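Local coordinates for iron-containing alcohol dehydrogenase (Ralstonia eutropha, PDB 3JZD), which probably reduces maleylacetate to 3-oxoadipate with NADH or NADPH, as a homodimeric member of the iron-containing alcohol dehydrogenase family, at residues Met239-Lys244 with Pro266-Tyr271. Sequence-based numbering, arbitrary orientation.
Sequences MALHHK and PHALAY
The first turn of helix 241-253 packs against the later part of helix 257-272, and the two backbones come closest at His-242 and Ala-268, whose CA atoms are 5.2 Å apart. The small side chain of Ala-268 permits this close approach. Ala-268 CB meets His-242 CB at 3.6 Å and also lies at the edge of the imidazole, near the ring plane, 3.9 Å from His-242 ND1. The far end of that ring is held within the chain, where His-242 NE2 is hydrogen-bonded to His-261 ND1, about two turns before Ala-268 on helix 257-272. Leu-241 makes the second half of the contact, on the Tyr-271 side of Ala-268. Its CG is anti to the backbone N (chi1 168°), which sends the branch across, and chi2 of 66° turns CD2 onto the ring. Leu-241 CD2 lies 3.4 Å from Tyr-271 CD1 and 3.6 Å from Tyr-271 CG, approaching the ring obliquely. The two side chains cross at about a right angle. Both helices belong to the all-helical C-terminal part of the iron-containing alcohol dehydrogenase fold and follow each other in the chain. Ala-240 is the N-cap residue of the first, and Ala-240 O accepts a 3.0 Å bond from Lys-244 N. Glu-181 of helix 165-182 binds the backbone N of Ala-240 and of His-242. Leu-241 and Tyr-271 both also touch Ile-344 of helix 341-353, and Tyr-271 OH is hydrogen-bonded to Pro-338 O.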
HETATM    1  N   MSE A 239     -12.424  -8.355  -9.673  1.00 15.64           N
HETATM    2  CA  MSE A 239     -12.598  -7.957 -11.065  1.00 14.63           C
HETATM    3  C   MSE A 239     -14.037  -8.233 -11.483  1.00 15.30           C
HETATM    4  O   MSE A 239     -14.848  -8.691 -10.680  1.00 16.67           O
HETATM    5  CB  MSE A 239     -11.593  -8.693 -11.949  1.00 15.20           C
HETATM    6  CG  MSE A 239     -10.121  -8.426 -11.595  1.00 16.02           C
HETATM    7 SE   MSE A 239      -9.474  -6.559 -11.743  0.75 12.95          SE
HETATM    8  CE  MSE A 239      -9.748  -5.956  -9.876  1.00 21.34           C
ATOM      9  N   ALA A 240     -14.387  -7.944 -12.728  1.00 14.36           N
ATOM     10  CA  ALA A 240     -15.772  -8.142 -13.176  1.00 14.41           C
ATOM     11  C   ALA A 240     -15.821  -8.446 -14.678  1.00 12.66           C
ATOM     12  O   ALA A 240     -15.014  -9.235 -15.179  1.00 14.67           O
ATOM     13  CB  ALA A 240     -16.683  -6.907 -12.762  1.00 10.80           C
ATOM     14  N   LEU A 241     -16.725  -7.818 -15.406  1.00 14.51           N
ATOM     15  CA  LEU A 241     -16.921  -8.135 -16.827  1.00 16.13           C
ATOM     16  C   LEU A 241     -15.682  -8.263 -17.697  1.00 16.13           C
ATOM     17  O   LEU A 241     -15.541  -9.255 -18.425  1.00 16.01           O
ATOM     18  CB  LEU A 241     -17.893  -7.154 -17.482  1.00 16.20           C
ATOM     19  CG  LEU A 241     -18.029  -7.134 -19.011  1.00 19.36           C
ATOM     20  CD1 LEU A 241     -18.637  -8.473 -19.517  1.00 14.91           C
ATOM     21  CD2 LEU A 241     -18.863  -5.923 -19.438  1.00 14.23           C
ATOM     22  N   HIS A 242     -14.781  -7.288 -17.648  1.00 16.28           N
ATOM     23  CA  HIS A 242     -13.657  -7.333 -18.551  1.00 14.23           C
ATOM     24  C   HIS A 242     -12.829  -8.585 -18.368  1.00 13.81           C
ATOM     25  O   HIS A 242     -12.534  -9.283 -19.335  1.00 12.92           O
ATOM     26  CB  HIS A 242     -12.763  -6.110 -18.417  1.00 13.88           C
ATOM     27  CG  HIS A 242     -11.478  -6.257 -19.144  1.00 11.50           C
ATOM     28  ND1 HIS A 242     -11.347  -5.975 -20.491  1.00 14.35           N
ATOM     29  CD2 HIS A 242     -10.268  -6.693 -18.721  1.00 14.34           C
ATOM     30  CE1 HIS A 242     -10.100  -6.210 -20.857  1.00 19.61           C
ATOM     31  NE2 HIS A 242      -9.420  -6.653 -19.805  1.00 11.66           N
ATOM     32  N   HIS A 243     -12.415  -8.837 -17.135  1.00 13.99           N
ATOM     33  CA  HIS A 243     -11.608 -10.024 -16.837  1.00 14.81           C
ATOM     34  C   HIS A 243     -12.340 -11.333 -17.108  1.00 15.21           C
ATOM     35  O   HIS A 243     -11.776 -12.257 -17.674  1.00 14.47           O
ATOM     36  CB  HIS A 243     -11.049  -9.953 -15.423  1.00 12.45           C
ATOM     37  CG  HIS A 243     -10.041  -8.857 -15.262  1.00 17.64           C
ATOM     38  ND1 HIS A 243     -10.399  -7.520 -15.208  1.00 17.91           N
ATOM     39  CD2 HIS A 243      -8.690  -8.897 -15.163  1.00 16.65           C
ATOM     40  CE1 HIS A 243      -9.307  -6.791 -15.081  1.00 22.50           C
ATOM     41  NE2 HIS A 243      -8.254  -7.595 -15.063  1.00 18.77           N
ATOM     42  N   LYS A 244     -13.608 -11.405 -16.768  1.00 14.31           N
ATOM     43  CA  LYS A 244     -14.348 -12.624 -17.057  1.00 17.12           C
ATOM     44  C   LYS A 244     -14.425 -12.918 -18.559  1.00 16.68           C
ATOM     45  O   LYS A 244     -14.225 -14.064 -19.001  1.00 15.65           O
ATOM     46  CB  LYS A 244     -15.775 -12.506 -16.493  1.00 18.55           C
ATOM     47  CG  LYS A 244     -15.812 -12.514 -14.980  1.00 20.13           C
ATOM     48  CD  LYS A 244     -15.510 -13.935 -14.481  1.00 16.44           C
ATOM     49  CE  LYS A 244     -15.464 -14.053 -12.957  1.00 30.14           C
ATOM     50  NZ  LYS A 244     -15.687 -15.516 -12.570  1.00 23.96           N
ATOM     51  N   PRO A 266     -11.637  -1.422 -23.995  1.00 12.31           N
ATOM     52  CA  PRO A 266     -12.520  -0.315 -24.266  1.00 11.99           C
ATOM     53  C   PRO A 266     -14.043  -0.662 -24.325  1.00 15.22           C
ATOM     54  O   PRO A 266     -14.894   0.150 -23.910  1.00 14.17           O
ATOM     55  CB  PRO A 266     -12.031   0.159 -25.650  1.00 14.62           C
ATOM     56  CG  PRO A 266     -10.585  -0.316 -25.761  1.00  9.75           C
ATOM     57  CD  PRO A 266     -10.654  -1.654 -25.070  1.00 12.21           C
ATOM     58  N   HIS A 267     -14.376  -1.844 -24.862  1.00 15.64           N
ATOM     59  CA  HIS A 267     -15.778  -2.264 -25.027  1.00 17.29           C
ATOM     60  C   HIS A 267     -16.399  -2.734 -23.721  1.00 17.52           C
ATOM     61  O   HIS A 267     -17.609  -2.560 -23.491  1.00 16.17           O
ATOM     62  CB  HIS A 267     -15.868  -3.329 -26.126  1.00 18.55           C
ATOM     63  CG  HIS A 267     -15.313  -2.850 -27.429  1.00 19.62           C
ATOM     64  ND1 HIS A 267     -14.023  -3.131 -27.844  1.00 24.28           N
ATOM     65  CD2 HIS A 267     -15.820  -1.990 -28.334  1.00 15.17           C
ATOM     66  CE1 HIS A 267     -13.795  -2.511 -28.985  1.00 19.30           C
ATOM     67  NE2 HIS A 267     -14.874  -1.823 -29.306  1.00 19.31           N
ATOM     68  N   ALA A 268     -15.574  -3.341 -22.872  1.00 16.85           N
ATOM     69  CA  ALA A 268     -16.029  -3.748 -21.550  1.00 15.45           C
ATOM     70  C   ALA A 268     -16.268  -2.451 -20.750  1.00 15.57           C
ATOM     71  O   ALA A 268     -17.259  -2.328 -19.995  1.00 14.36           O
ATOM     72  CB  ALA A 268     -14.983  -4.690 -20.852  1.00 12.66           C
ATOM     73  N   LEU A 269     -15.394  -1.457 -20.919  1.00 15.67           N
ATOM     74  CA  LEU A 269     -15.614  -0.181 -20.222  1.00 17.02           C
ATOM     75  C   LEU A 269     -16.860   0.506 -20.798  1.00 17.15           C
ATOM     76  O   LEU A 269     -17.700   0.993 -20.043  1.00 17.17           O
ATOM     77  CB  LEU A 269     -14.379   0.731 -20.233  1.00 16.32           C
ATOM     78  CG  LEU A 269     -13.140   0.197 -19.476  1.00 22.33           C
ATOM     79  CD1 LEU A 269     -11.979   1.084 -19.646  1.00 15.56           C
ATOM     80  CD2 LEU A 269     -13.402  -0.031 -17.971  1.00 15.66           C
ATOM     81  N   ALA A 270     -17.019   0.530 -22.120  1.00 16.64           N
ATOM     82  CA  ALA A 270     -18.221   1.158 -22.684  1.00 14.86           C
ATOM     83  C   ALA A 270     -19.518   0.507 -22.122  1.00 15.48           C
ATOM     84  O   ALA A 270     -20.517   1.205 -21.842  1.00 14.09           O
ATOM     85  CB  ALA A 270     -18.221   1.109 -24.227  1.00 14.69           C
ATOM     86  N   TYR A 271     -19.484  -0.814 -21.928  1.00 15.67           N
ATOM     87  CA  TYR A 271     -20.637  -1.562 -21.432  1.00 14.78           C
ATOM     88  C   TYR A 271     -20.985  -1.121 -19.998  1.00 15.99           C
ATOM     89  O   TYR A 271     -22.143  -0.941 -19.652  1.00 14.84           O
ATOM     90  CB  TYR A 271     -20.306  -3.051 -21.439  1.00 13.67           C
ATOM     91  CG  TYR A 271     -21.446  -3.946 -21.090  1.00 15.75           C
ATOM     92  CD1 TYR A 271     -21.803  -4.172 -19.766  1.00 12.33           C
ATOM     93  CD2 TYR A 271     -22.154  -4.629 -22.088  1.00 17.86           C
ATOM     94  CE1 TYR A 271     -22.851  -5.026 -19.426  1.00 13.11           C
ATOM     95  CE2 TYR A 271     -23.221  -5.486 -21.753  1.00 14.80           C
ATOM     96  CZ  TYR A 271     -23.549  -5.684 -20.430  1.00 17.89           C
ATOM     97  OH  TYR A 271     -24.603  -6.496 -20.112  1.00 12.82           O
TER